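Local coordinates for protein transketolase (Campylobacter jejuni, PDB 3L84) that belongs to the transketolase family of thiamine diphosphate-dependent enzymes and assembles as a dimer of subunits, each with two thiamine diphosphate-binding-fold domains and a C-terminal domain, at residues M1-L6 and H215-I220; G100-S105 and I111-L116; N197-F202 and F207-I212; V350-K353 and G357-G360; G476-K481 and G516-K521. One frame throughout, in Å; residues are numbered along the deposited sequence.

Contact 1. Residues M1-L6 and H215-I220; sequences MNIQIL and HDYEEI
The ring of Tyr217 is the flat group on which this contact turns: Leu6 lies over one of its faces, and Ile3 reaches it obliquely near the CB end. It is a helix-helix contact in the N-terminal α/β domain, where the first turn of helix 3-24 meets the first turn of helix 217-228. Leu6 CB sits almost centrally above the ring in a CH-pi contact, 3.9 Å from the Tyr217 ring centroid and only 8° off the normal. The backbone of Leu6 follows the phenol outward, but Leu6 O stays 3.8 Å from Tyr217 OH and makes no hydrogen bond with it. That hydroxyl instead has a weak hydrogen bond to Asp37 OD1 in helix 30-42. Gln7 and Ala10, further along helix 3-24, also pack on the tyrosine.

Ile3 touches the tyrosine mainly through its long branch. Its first torsion (chi1 -60°) sets CG1 beside the backbone N, and Ile3 CD1 at the end of that branch lies 3.8 Å from Tyr217 CB; Ile3 CG2 is more distant, 4.1 Å from Tyr217 CD2. The isoleucine and the tyrosine thus cross at a slant, at the more exposed margin of the contact, whereas Leu6 is buried and also leans on Tyr44 and Ser40.

Each helix begins just after a residue at the N-cap position, Asn2 and Asp216. The side-chain capping bond from Glu219 N to Asp216 is tentative, since the aspartate has a second conformer. In the first helix, Leu6 N donates to Asn2 O at 3.0 Å.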
# COMPACT_ATOMS: atom_id res chain seq x y z
N MSE A 1 -22.45 -2.67 39.52
CA MSE A 1 -21.71 -1.52 38.88
C MSE A 1 -22.10 -0.20 39.57
O MSE A 1 -23.28 0.14 39.62
CB MSE A 1 -21.98 -1.42 37.38
CG MSE A 1 -20.89 -0.61 36.66
SE MSE A 1 -21.11 0.03 34.81
CE MSE A 1 -22.50 1.36 35.11
N ASN A 2 -21.10 0.52 40.11
CA ASN A 2 -21.28 1.83 40.80
C ASN A 2 -20.01 2.70 40.68
O ASN A 2 -18.98 2.18 40.28
CB ASN A 2 -21.70 1.66 42.27
CG ASN A 2 -20.60 1.07 43.19
OD1 ASN A 2 -20.81 0.03 43.82
ND2 ASN A 2 -19.51 1.79 43.38
N ILE A 3 -20.08 3.99 41.01
CA ILE A 3 -18.97 4.92 40.72
C ILE A 3 -17.69 4.60 41.50
O ILE A 3 -16.57 4.78 40.99
CB ILE A 3 -19.34 6.43 40.93
CG1 ILE A 3 -20.51 6.85 40.03
CG2 ILE A 3 -18.10 7.30 40.67
CD1 ILE A 3 -20.33 6.57 38.58
N GLN A 4 -17.86 4.15 42.74
CA GLN A 4 -16.73 3.85 43.59
C GLN A 4 -15.94 2.67 43.07
O GLN A 4 -14.70 2.73 42.94
CB GLN A 4 -17.21 3.62 45.03
CG GLN A 4 -17.76 4.88 45.69
CD GLN A 4 -19.14 5.32 45.15
OE1 GLN A 4 -20.10 4.54 45.14
NE2 GLN A 4 -19.22 6.57 44.69
N ILE A 5 -16.63 1.58 42.73
CA ILE A 5 -15.93 0.40 42.22
C ILE A 5 -15.36 0.71 40.84
O ILE A 5 -14.22 0.31 40.54
CB ILE A 5 -16.79 -0.90 42.18
CG1 ILE A 5 -15.95 -2.10 41.72
CG2 ILE A 5 -17.93 -0.80 41.25
CD1 ILE A 5 -14.82 -2.50 42.67
N LEU A 6 -16.09 1.44 40.00
CA LEU A 6 -15.59 1.73 38.65
C LEU A 6 -14.32 2.58 38.69
O LEU A 6 -13.40 2.36 37.91
CB LEU A 6 -16.65 2.42 37.78
CG LEU A 6 -17.63 1.45 37.11
CD1 LEU A 6 -16.90 0.64 36.03
CD2 LEU A 6 -18.29 0.52 38.10
N HIS A 215 -14.79 10.09 30.28
CA HIS A 215 -14.44 9.94 31.70
C HIS A 215 -15.65 9.94 32.62
O HIS A 215 -15.48 9.98 33.84
CB HIS A 215 -13.41 10.99 32.13
CG HIS A 215 -12.19 10.97 31.29
ND1 HIS A 215 -11.41 9.84 31.14
CD2 HIS A 215 -11.62 11.91 30.50
CE1 HIS A 215 -10.43 10.08 30.30
NE2 HIS A 215 -10.52 11.34 29.90
N ASP A 216 -16.85 9.90 32.05
CA ASP A 216 -18.06 9.88 32.85
C ASP A 216 -18.69 8.51 32.76
O ASP A 216 -19.21 8.10 31.73
CB ASP A 216 -19.04 10.96 32.42
CG ASP A 216 -20.22 11.08 33.37
OD1 ASP A 216 -21.22 10.36 33.19
OD2 ASP A 216 -20.15 11.89 34.32
N TYR A 217 -18.64 7.78 33.87
CA TYR A 217 -19.06 6.39 33.85
C TYR A 217 -20.51 6.21 33.42
O TYR A 217 -20.81 5.29 32.63
CB TYR A 217 -18.85 5.72 35.21
CG TYR A 217 -17.39 5.76 35.65
CD1 TYR A 217 -16.42 5.09 34.94
CD2 TYR A 217 -17.01 6.49 36.75
CE1 TYR A 217 -15.10 5.14 35.29
CE2 TYR A 217 -15.68 6.55 37.13
CZ TYR A 217 -14.72 5.87 36.38
OH TYR A 217 -13.40 5.95 36.71
N GLU A 218 -21.39 7.09 33.90
CA GLU A 218 -22.78 7.02 33.52
C GLU A 218 -22.96 7.25 32.02
O GLU A 218 -23.74 6.57 31.39
CB GLU A 218 -23.61 8.01 34.36
CG GLU A 218 -25.11 8.07 34.05
CD GLU A 218 -25.91 9.00 34.98
OE1 GLU A 218 -25.34 9.96 35.56
OE2 GLU A 218 -27.14 8.76 35.12
N GLU A 219 -22.26 8.23 31.46
CA GLU A 219 -22.44 8.51 30.03
C GLU A 219 -21.90 7.34 29.18
O GLU A 219 -22.51 6.96 28.17
CB GLU A 219 -21.68 9.77 29.61
CG GLU A 219 -22.28 11.07 30.11
CD GLU A 219 -21.54 12.29 29.56
OE1 GLU A 219 -21.23 12.31 28.33
OE2 GLU A 219 -21.30 13.25 30.35
N ILE A 220 -20.79 6.74 29.61
CA ILE A 220 -20.23 5.60 28.87
C ILE A 220 -21.21 4.44 28.89
O ILE A 220 -21.50 3.83 27.85
CB ILE A 220 -18.90 5.12 29.48
CG1 ILE A 220 -17.83 6.22 29.44
CG2 ILE A 220 -18.40 3.87 28.74
CD1 ILE A 220 -16.67 6.06 30.46

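Contact 2. Residues G100-S105 and I111-L116; sequences GHPEIS and IATGPL
Ile111 opens the second segment against Ile104: the isoleucine branch Ile104 CG2 rests 3.6 Å from Ile111 CA, and reaches Ala112 N at 3.7 Å. The two segments are irregular, nearly antiparallel limbs of one long loop in the thiamine diphosphate-binding domain, buried where that domain meets the second subunit. With CG2 anti to the carbonyl carbon and beside the backbone N of Ile104, this methyl is the branch that touches Ile111 and Ala112.

At Ala112 the contact is mainly with the backbone of Pro102. The CA-H of Ala112 points at Pro102 O, with Ala112 CA 3.3 Å from that oxygen, and Ala112 CB flanks the same atom. Ala112 N has no hydrogen-bonding partner in the model.

Thr113 crosses Pro102 at a slant, with Thr113 OG1 3.9 Å from Pro102 CD; the hydroxyl itself is hydrogen-bonded to Phe63 O. The carbonyl of Thr113 is buried without a hydrogen-bonding partner.

Gly114 passes obliquely beside the imidazole of His101, a ring that also stacks on His453 of the second subunit. His101 CB itself lies 3.4 Å from Thr113 O.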
# COMPACT_ATOMS: atom_id res chain seq x y z
N GLY A 100 5.36 -5.30 22.40
CA GLY A 100 4.94 -3.88 22.32
C GLY A 100 3.66 -3.60 21.59
O GLY A 100 2.99 -2.63 21.92
N HIS A 101 3.36 -4.40 20.58
CA HIS A 101 2.06 -4.39 19.94
C HIS A 101 1.48 -5.79 20.01
O HIS A 101 2.22 -6.76 20.03
CB HIS A 101 2.12 -3.89 18.48
CG HIS A 101 2.61 -2.49 18.37
ND1 HIS A 101 1.81 -1.37 18.27
CD2 HIS A 101 3.88 -2.02 18.45
CE1 HIS A 101 2.58 -0.29 18.26
NE2 HIS A 101 3.83 -0.65 18.37
N PRO A 102 0.15 -5.95 20.08
CA PRO A 102 -0.39 -7.29 20.38
C PRO A 102 -0.23 -8.30 19.25
O PRO A 102 -0.35 -7.95 18.05
CB PRO A 102 -1.87 -7.01 20.66
CG PRO A 102 -1.95 -5.51 20.96
CD PRO A 102 -0.91 -4.94 20.03
N GLU A 103 0.03 -9.54 19.66
CA GLU A 103 0.29 -10.67 18.75
C GLU A 103 -0.66 -11.79 19.15
O GLU A 103 -0.92 -12.00 20.34
CB GLU A 103 1.73 -11.19 18.84
CG GLU A 103 2.76 -10.13 18.49
CD GLU A 103 4.21 -10.56 18.62
OE1 GLU A 103 4.52 -11.75 18.85
OE2 GLU A 103 5.08 -9.64 18.54
N ILE A 104 -1.16 -12.57 18.19
CA ILE A 104 -2.15 -13.60 18.51
C ILE A 104 -1.58 -14.78 19.28
O ILE A 104 -2.34 -15.56 19.84
CB ILE A 104 -2.93 -14.07 17.27
CG1 ILE A 104 -2.03 -14.74 16.24
CG2 ILE A 104 -3.73 -12.87 16.66
CD1 ILE A 104 -2.86 -15.63 15.25
N SER A 105 -0.26 -14.91 19.37
CA SER A 105 0.32 -15.90 20.25
C SER A 105 0.02 -15.63 21.71
O SER A 105 0.09 -16.56 22.55
CB SER A 105 1.81 -15.99 19.99
OG SER A 105 2.45 -14.73 20.03
N ILE A 111 -6.59 -10.31 17.15
CA ILE A 111 -5.92 -10.09 15.87
C ILE A 111 -4.74 -9.20 16.15
O ILE A 111 -4.77 -8.40 17.08
CB ILE A 111 -6.93 -9.52 14.84
CG1 ILE A 111 -6.35 -9.52 13.41
CG2 ILE A 111 -7.36 -8.11 15.19
CD1 ILE A 111 -7.43 -9.63 12.33
N ALA A 112 -3.65 -9.38 15.42
CA ALA A 112 -2.50 -8.54 15.57
C ALA A 112 -2.79 -7.17 15.06
O ALA A 112 -3.35 -7.04 13.97
CB ALA A 112 -1.27 -9.15 14.82
N THR A 113 -2.45 -6.15 15.83
CA THR A 113 -2.65 -4.76 15.39
C THR A 113 -1.42 -3.95 15.71
O THR A 113 -0.58 -4.33 16.48
CB THR A 113 -3.90 -4.10 16.04
OG1 THR A 113 -3.72 -4.04 17.44
CG2 THR A 113 -5.21 -4.86 15.67
N GLY A 114 -1.37 -2.76 15.17
CA GLY A 114 -0.16 -1.94 15.30
C GLY A 114 -0.18 -0.90 14.20
O GLY A 114 -0.38 0.27 14.46
N PRO A 115 -0.02 -1.33 12.94
CA PRO A 115 -0.11 -0.39 11.81
C PRO A 115 -1.52 0.23 11.83
O PRO A 115 -2.52 -0.49 11.89
CB PRO A 115 0.13 -1.29 10.59
CG PRO A 115 0.88 -2.49 11.21
CD PRO A 115 0.20 -2.71 12.50
N LEU A 116 -1.59 1.55 11.86
CA LEU A 116 -2.83 2.24 12.12
C LEU A 116 -3.85 2.02 11.02
O LEU A 116 -3.53 1.82 9.82
CB LEU A 116 -2.55 3.73 12.36
CG LEU A 116 -1.76 4.03 13.66
CD1 LEU A 116 -1.08 5.41 13.65
CD2 LEU A 116 -2.70 3.90 14.86

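Contact 3. Residues N197-F202 and F207-I212; sequences NVKMRF and FEVLSI
Phe202 meets the strand first through its CB, 3.8 Å from Val209 CG2. Helix 198-204 and strand 208-213, the edge strand of the parallel sheet within this chain, follow one another here through a short connection. Beyond CB, the leading edge atom Phe202 CD2 stands 3.6 Å above the plane of the Phe207 ring, over its centre, and Phe202 CE2 lies 4.1 Å from Phe207 CZ. The rings therefore form a T-shaped, edge-to-face pair, with planes at 85° and centroids 5.0 Å apart, although the two side chains run side by side in the same direction.

The backbone of the same residue contributes as well: Phe207 N donates to Phe202 O (3.0 Å), from a position tilted out of the carbonyl plane. Nearer the surface, the Lys199 side chain runs across Val209, with Lys199 CG 3.9 Å from Val209 CG1, while its ammonium group forms a salt bridge with Glu203. Cys164 of helix 158-169 packs against both phenylalanines.

The contact thus combines one backbone hydrogen bond with apolar packing, the aromatic pair buried and the lysine methylenes at the exposed side.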
# COMPACT_ATOMS: atom_id res chain seq x y z
N ASN A 197 -15.90 16.97 10.10
CA ASN A 197 -17.08 16.73 10.92
C ASN A 197 -17.25 15.21 10.97
O ASN A 197 -17.79 14.59 10.05
CB ASN A 197 -18.28 17.45 10.32
CG ASN A 197 -19.51 17.32 11.19
OD1 ASN A 197 -19.67 16.32 11.90
ND2 ASN A 197 -20.37 18.31 11.13
N VAL A 198 -16.73 14.61 12.04
CA VAL A 198 -16.68 13.16 12.15
C VAL A 198 -18.09 12.55 12.23
O VAL A 198 -18.35 11.52 11.61
CB VAL A 198 -15.79 12.73 13.35
CG1 VAL A 198 -15.88 11.19 13.61
CG2 VAL A 198 -14.33 13.17 13.10
N LYS A 199 -19.00 13.22 12.95
CA LYS A 199 -20.38 12.74 12.99
C LYS A 199 -20.99 12.67 11.59
O LYS A 199 -21.55 11.65 11.19
CB LYS A 199 -21.19 13.63 13.92
CG LYS A 199 -22.67 13.28 14.03
CD LYS A 199 -23.29 14.07 15.20
CE LYS A 199 -24.66 13.56 15.54
NZ LYS A 199 -25.65 13.99 14.55
N MSE A 200 -20.83 13.75 10.82
CA MSE A 200 -21.35 13.75 9.46
C MSE A 200 -20.72 12.72 8.54
O MSE A 200 -21.41 12.08 7.72
CB MSE A 200 -21.20 15.14 8.85
CG MSE A 200 -21.94 15.35 7.56
SE MSE A 200 -21.85 17.15 6.88
CE MSE A 200 -21.59 18.14 8.37
N ARG A 201 -19.40 12.54 8.67
CA ARG A 201 -18.69 11.54 7.90
C ARG A 201 -19.29 10.17 8.11
O ARG A 201 -19.55 9.44 7.15
CB ARG A 201 -17.23 11.54 8.34
CG ARG A 201 -16.42 10.29 8.03
CD ARG A 201 -15.09 10.34 8.72
NE ARG A 201 -14.40 9.07 8.60
CZ ARG A 201 -13.11 8.89 8.87
NH1 ARG A 201 -12.33 9.92 9.20
NH2 ARG A 201 -12.59 7.66 8.81
N PHE A 202 -19.48 9.81 9.38
CA PHE A 202 -19.98 8.47 9.67
C PHE A 202 -21.47 8.30 9.39
O PHE A 202 -21.91 7.23 8.97
CB PHE A 202 -19.64 8.07 11.11
CG PHE A 202 -18.22 7.54 11.25
CD1 PHE A 202 -17.16 8.40 11.37
CD2 PHE A 202 -17.98 6.19 11.28
CE1 PHE A 202 -15.86 7.92 11.48
CE2 PHE A 202 -16.70 5.70 11.39
CZ PHE A 202 -15.63 6.59 11.50
N PHE A 207 -23.84 5.05 9.68
CA PHE A 207 -23.70 4.80 11.10
C PHE A 207 -24.67 5.64 11.94
O PHE A 207 -25.07 6.76 11.56
CB PHE A 207 -22.29 5.18 11.59
CG PHE A 207 -21.20 4.17 11.25
CD1 PHE A 207 -20.86 3.89 9.94
CD2 PHE A 207 -20.44 3.58 12.26
CE1 PHE A 207 -19.84 2.98 9.66
CE2 PHE A 207 -19.42 2.72 11.99
CZ PHE A 207 -19.12 2.41 10.69
N GLU A 208 -25.00 5.11 13.12
CA GLU A 208 -25.54 5.92 14.21
C GLU A 208 -24.37 6.46 15.03
O GLU A 208 -23.45 5.69 15.34
CB GLU A 208 -26.44 5.10 15.13
CG GLU A 208 -26.98 5.91 16.33
CD GLU A 208 -28.03 5.20 17.17
OE1 GLU A 208 -28.27 3.98 17.04
OE2 GLU A 208 -28.66 5.90 18.01
N VAL A 209 -24.40 7.74 15.38
CA VAL A 209 -23.28 8.39 16.04
C VAL A 209 -23.67 8.97 17.40
O VAL A 209 -24.59 9.78 17.48
CB VAL A 209 -22.66 9.48 15.16
CG1 VAL A 209 -21.49 10.13 15.93
CG2 VAL A 209 -22.21 8.92 13.79
N LEU A 210 -22.97 8.54 18.45
CA LEU A 210 -23.18 9.03 19.82
C LEU A 210 -21.93 9.79 20.23
O LEU A 210 -20.83 9.42 19.83
CB LEU A 210 -23.42 7.84 20.76
CG LEU A 210 -24.57 6.92 20.33
CD1 LEU A 210 -24.70 5.64 21.21
CD2 LEU A 210 -25.86 7.66 20.27
N SER A 211 -22.08 10.83 21.05
CA SER A 211 -20.98 11.66 21.49
C SER A 211 -21.02 11.80 23.00
O SER A 211 -22.06 12.26 23.54
CB SER A 211 -21.08 13.05 20.86
OG SER A 211 -20.94 12.94 19.44
N ILE A 212 -19.96 11.37 23.68
CA ILE A 212 -19.89 11.33 25.14
C ILE A 212 -18.59 11.90 25.70
O ILE A 212 -17.60 12.08 24.97
CB ILE A 212 -20.01 9.88 25.68
CG1 ILE A 212 -18.80 9.01 25.32
CG2 ILE A 212 -21.32 9.23 25.21
CD1 ILE A 212 -18.80 7.67 25.99

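Contact 4. Residues V350-K353 and G357-G360; sequences VLAK and GFLG
Leu351 and Phe358 make the main contact between helix 340-354 and strand 358-362, which follow one another through a short connection in the parallel α/β fold of the pyrimidine-binding domain. The central interaction is CH-pi. Leu351 CB lies above the middle of the phenyl face, 3.8 Å from the Phe358 ring centroid and 9° off the ring normal. With CG of Phe358 anti to the backbone N, chi1 of -171° carries the ring toward the helix, and chi2 of 92° turns its face to Leu351.

Apolar contacts fill in around this one. Leu351 CD1, extended from CA, lies near the far end of the ring, 3.8 Å from Phe358 CZ, so that CB and CD1 touch the same ring at different points. Ala352 meets the ring at an ortho carbon, with Ala352 CB 4.1 Å from Phe358 CD2. Leu351 in turn packs against Trp483 and Leu487 of helix 476-488.

Between backbone and ring, Ala352 N approaches obliquely, 3.7 Å from Phe358 CD2. No hydrogen bond joins the two segments directly, but Lys383 NZ donates to both Ala352 O and Phe358 O and so bridges helix and strand. On the strand side, Gly357 and Leu359 pair with Leu408, and Gly360 with Ile385, within the parallel sheet.

The contact is thus buried and hydrocarbon in character: between helix and strand it is chiefly dispersion, as expected of an aliphatic chain on a phenyl face, and Lys383 adds a polar link between the two carbonyl groups.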
# COMPACT_ATOMS: atom_id res chain seq x y z
N VAL A 350 -14.45 -25.32 -7.34
CA VAL A 350 -14.41 -26.64 -6.72
C VAL A 350 -14.24 -26.51 -5.20
O VAL A 350 -14.90 -27.21 -4.43
CB VAL A 350 -13.26 -27.48 -7.32
CG1 VAL A 350 -12.99 -28.74 -6.49
CG2 VAL A 350 -13.58 -27.88 -8.78
N LEU A 351 -13.38 -25.60 -4.76
CA LEU A 351 -13.16 -25.41 -3.33
C LEU A 351 -14.42 -24.91 -2.65
O LEU A 351 -14.79 -25.43 -1.58
CB LEU A 351 -11.97 -24.48 -3.06
CG LEU A 351 -10.61 -25.05 -3.52
CD1 LEU A 351 -9.49 -24.00 -3.34
CD2 LEU A 351 -10.30 -26.28 -2.76
N ALA A 352 -15.09 -23.95 -3.27
CA ALA A 352 -16.32 -23.41 -2.67
C ALA A 352 -17.40 -24.47 -2.61
O ALA A 352 -18.20 -24.45 -1.68
CB ALA A 352 -16.78 -22.19 -3.48
N LYS A 353 -17.46 -25.38 -3.58
CA LYS A 353 -18.46 -26.46 -3.57
C LYS A 353 -18.18 -27.47 -2.48
O LYS A 353 -19.13 -28.04 -1.91
CB LYS A 353 -18.49 -27.17 -4.92
CG LYS A 353 -19.12 -26.32 -5.97
CD LYS A 353 -19.11 -27.01 -7.32
CE LYS A 353 -18.70 -26.05 -8.44
NZ LYS A 353 -17.56 -26.55 -9.32
N GLY A 357 -17.14 -23.33 4.43
CA GLY A 357 -16.57 -22.11 4.92
C GLY A 357 -15.64 -21.36 3.97
O GLY A 357 -15.09 -20.33 4.36
N PHE A 358 -15.45 -21.87 2.75
CA PHE A 358 -14.61 -21.23 1.75
C PHE A 358 -15.39 -20.16 1.00
O PHE A 358 -16.42 -20.45 0.42
CB PHE A 358 -14.06 -22.28 0.80
CG PHE A 358 -13.01 -21.78 -0.14
CD1 PHE A 358 -11.65 -21.85 0.19
CD2 PHE A 358 -13.37 -21.24 -1.37
CE1 PHE A 358 -10.69 -21.40 -0.69
CE2 PHE A 358 -12.37 -20.79 -2.26
CZ PHE A 358 -11.05 -20.87 -1.90
N LEU A 359 -14.91 -18.93 0.99
CA LEU A 359 -15.62 -17.82 0.36
C LEU A 359 -14.62 -16.70 0.14
O LEU A 359 -13.48 -16.77 0.55
CB LEU A 359 -16.82 -17.35 1.21
CG LEU A 359 -16.55 -16.39 2.39
CD1 LEU A 359 -17.91 -16.05 3.10
CD2 LEU A 359 -15.55 -16.88 3.41
N GLY A 360 -15.06 -15.66 -0.56
CA GLY A 360 -14.17 -14.53 -0.80
C GLY A 360 -14.68 -13.69 -1.92
O GLY A 360 -15.86 -13.74 -2.30

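Contact 5. Residues G476-K481 and G516-K521; sequences GVENVK and GAYLLK
A buried glutamate-tyrosine hydrogen bond links the pyrimidine-binding domain to the C-terminal domain, from the first turn of helix 476-488 to the edge strand 518-521. Tyr518 OH donates to Glu478 OE2 over a short 2.6 Å, and the glutamate oxygen accepts through its anti lone pair. Glu478 comes from the side of the ring, with OE2 near the plane and 3.3 Å from Tyr518 CE2, while the carboxylate is turned 65° against the ring plane. Beyond CG the glutamate is extended, which carries the carboxylate across a wide gap between the backbones: the nearest CA atoms, Glu478 CA and Gly516 CA, are 10.4 Å apart. Tyr518 CG lies between its backbone N and carbonyl carbon (chi1 65°), and from there the ring reaches back toward the helix.

Both carboxylate oxygens are held. OE2 also receives Ser558 OG, and OE1 receives Ala474 N just before the helix, so the group is fixed in rotation; several donors around it would probably stabilise its negative charge. A second, longer route runs through a water molecule, which accepts from Lys481 NZ at 2.8 Å and donates to Tyr518 OH at 3.3 Å. The ammonium group of Lys481 is further paired with Asp512 in a salt bridge.

Tyr518 pairs through its backbone with Ser558 of strand 554-558. Just after it, Leu520 and Lys521 both face Val556 in a classic beta bulge, and Leu520 packs on helix 537-549. Tyr572 of helix 570-576 packs on Tyr518. The bond thus lies between helix 476-488 and the C-terminal sheet.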
# COMPACT_ATOMS: atom_id res chain seq x y z
N GLY A 476 -2.35 -25.50 -15.44
CA GLY A 476 -3.38 -25.87 -14.52
C GLY A 476 -3.02 -26.92 -13.53
O GLY A 476 -3.51 -26.90 -12.40
N VAL A 477 -2.21 -27.88 -13.96
CA VAL A 477 -1.80 -28.95 -13.08
C VAL A 477 -0.96 -28.35 -11.92
O VAL A 477 -1.17 -28.66 -10.74
CB VAL A 477 -1.04 -30.02 -13.83
CG1 VAL A 477 -0.39 -31.03 -12.91
CG2 VAL A 477 -1.99 -30.73 -14.84
N GLU A 478 0.01 -27.50 -12.25
CA GLU A 478 0.76 -26.83 -11.21
C GLU A 478 -0.17 -26.01 -10.30
O GLU A 478 0.06 -25.91 -9.10
CB GLU A 478 1.88 -25.94 -11.77
CG GLU A 478 3.05 -26.64 -12.45
CD GLU A 478 4.26 -25.78 -12.61
OE1 GLU A 478 4.20 -24.53 -12.45
OE2 GLU A 478 5.33 -26.35 -12.95
N ASN A 479 -1.18 -25.39 -10.88
CA ASN A 479 -2.11 -24.58 -10.10
C ASN A 479 -2.86 -25.40 -9.05
O ASN A 479 -3.06 -24.97 -7.91
CB ASN A 479 -3.06 -23.85 -11.08
CG ASN A 479 -3.89 -22.73 -10.49
OD1 ASN A 479 -3.86 -22.38 -9.25
ND2 ASN A 479 -4.59 -22.09 -11.36
N VAL A 480 -3.27 -26.62 -9.43
CA VAL A 480 -3.92 -27.56 -8.52
C VAL A 480 -2.94 -27.99 -7.43
O VAL A 480 -3.30 -27.98 -6.23
CB VAL A 480 -4.45 -28.81 -9.27
CG1 VAL A 480 -4.74 -29.93 -8.29
CG2 VAL A 480 -5.63 -28.41 -10.09
N LYS A 481 -1.73 -28.41 -7.80
CA LYS A 481 -0.76 -28.87 -6.81
C LYS A 481 -0.43 -27.74 -5.81
O LYS A 481 -0.24 -28.01 -4.62
CB LYS A 481 0.50 -29.40 -7.50
CG LYS A 481 0.25 -30.69 -8.26
CD LYS A 481 1.45 -31.04 -9.13
CE LYS A 481 1.32 -32.36 -9.88
NZ LYS A 481 2.48 -32.47 -10.85
N GLY A 516 8.98 -26.97 -4.70
CA GLY A 516 9.16 -25.58 -5.13
C GLY A 516 9.69 -25.42 -6.54
O GLY A 516 9.21 -24.59 -7.29
N ALA A 517 10.72 -26.19 -6.84
CA ALA A 517 11.23 -26.29 -8.21
C ALA A 517 11.42 -27.75 -8.51
O ALA A 517 11.69 -28.54 -7.59
CB ALA A 517 12.57 -25.54 -8.36
N TYR A 518 11.28 -28.15 -9.78
CA TYR A 518 11.46 -29.55 -10.18
C TYR A 518 11.92 -29.60 -11.63
O TYR A 518 11.83 -28.60 -12.36
CB TYR A 518 10.15 -30.34 -9.96
CG TYR A 518 9.00 -29.91 -10.83
CD1 TYR A 518 8.72 -30.59 -11.99
CD2 TYR A 518 8.17 -28.86 -10.48
CE1 TYR A 518 7.67 -30.20 -12.82
CE2 TYR A 518 7.14 -28.48 -11.29
CZ TYR A 518 6.86 -29.16 -12.45
OH TYR A 518 5.83 -28.83 -13.28
N LEU A 519 12.40 -30.77 -12.04
CA LEU A 519 12.88 -30.92 -13.42
C LEU A 519 11.77 -31.31 -14.39
O LEU A 519 11.05 -32.27 -14.15
CB LEU A 519 13.99 -31.99 -13.48
CG LEU A 519 15.38 -31.57 -13.00
CD1 LEU A 519 16.25 -32.78 -12.79
CD2 LEU A 519 16.02 -30.60 -14.01
N LEU A 520 11.65 -30.56 -15.49
CA LEU A 520 10.81 -30.90 -16.65
C LEU A 520 11.62 -31.60 -17.72
O LEU A 520 11.07 -32.32 -18.56
CB LEU A 520 10.19 -29.64 -17.30
CG LEU A 520 9.13 -29.00 -16.48
CD1 LEU A 520 8.76 -27.67 -17.09
CD2 LEU A 520 7.90 -29.90 -16.41
N LYS A 521 12.93 -31.35 -17.75
CA LYS A 521 13.82 -31.93 -18.76
C LYS A 521 15.14 -32.11 -18.09
O LYS A 521 15.61 -31.20 -17.39
CB LYS A 521 13.95 -31.02 -19.99
CG LYS A 521 14.84 -31.53 -21.10
CD LYS A 521 14.83 -30.52 -22.23
CE LYS A 521 15.79 -30.83 -23.34
NZ LYS A 521 15.35 -30.06 -24.55
O HOH W 1 3.01 -30.27 -12.48

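In the fold
From the N terminus, contact 1 closes the longest loop, bringing the start of helix 3-24 to helix 217-228 across some two hundred residues. Contacts 2 and 3 are nested within it and follow one another in series; each is a local closure, the first within a long loop, the second between helix 198-204 and the edge strand. Both touch the second subunit. Strand 208-213 of contact 3 leads through a short loop into helix 217-228, and Ile212 packs on Ile220. Contacts 4 and 5 come later, also in series: one joins helix to strand within the pyrimidine-binding domain, the other ties that domain to the C-terminal one. Their centres lie about 23 Å apart.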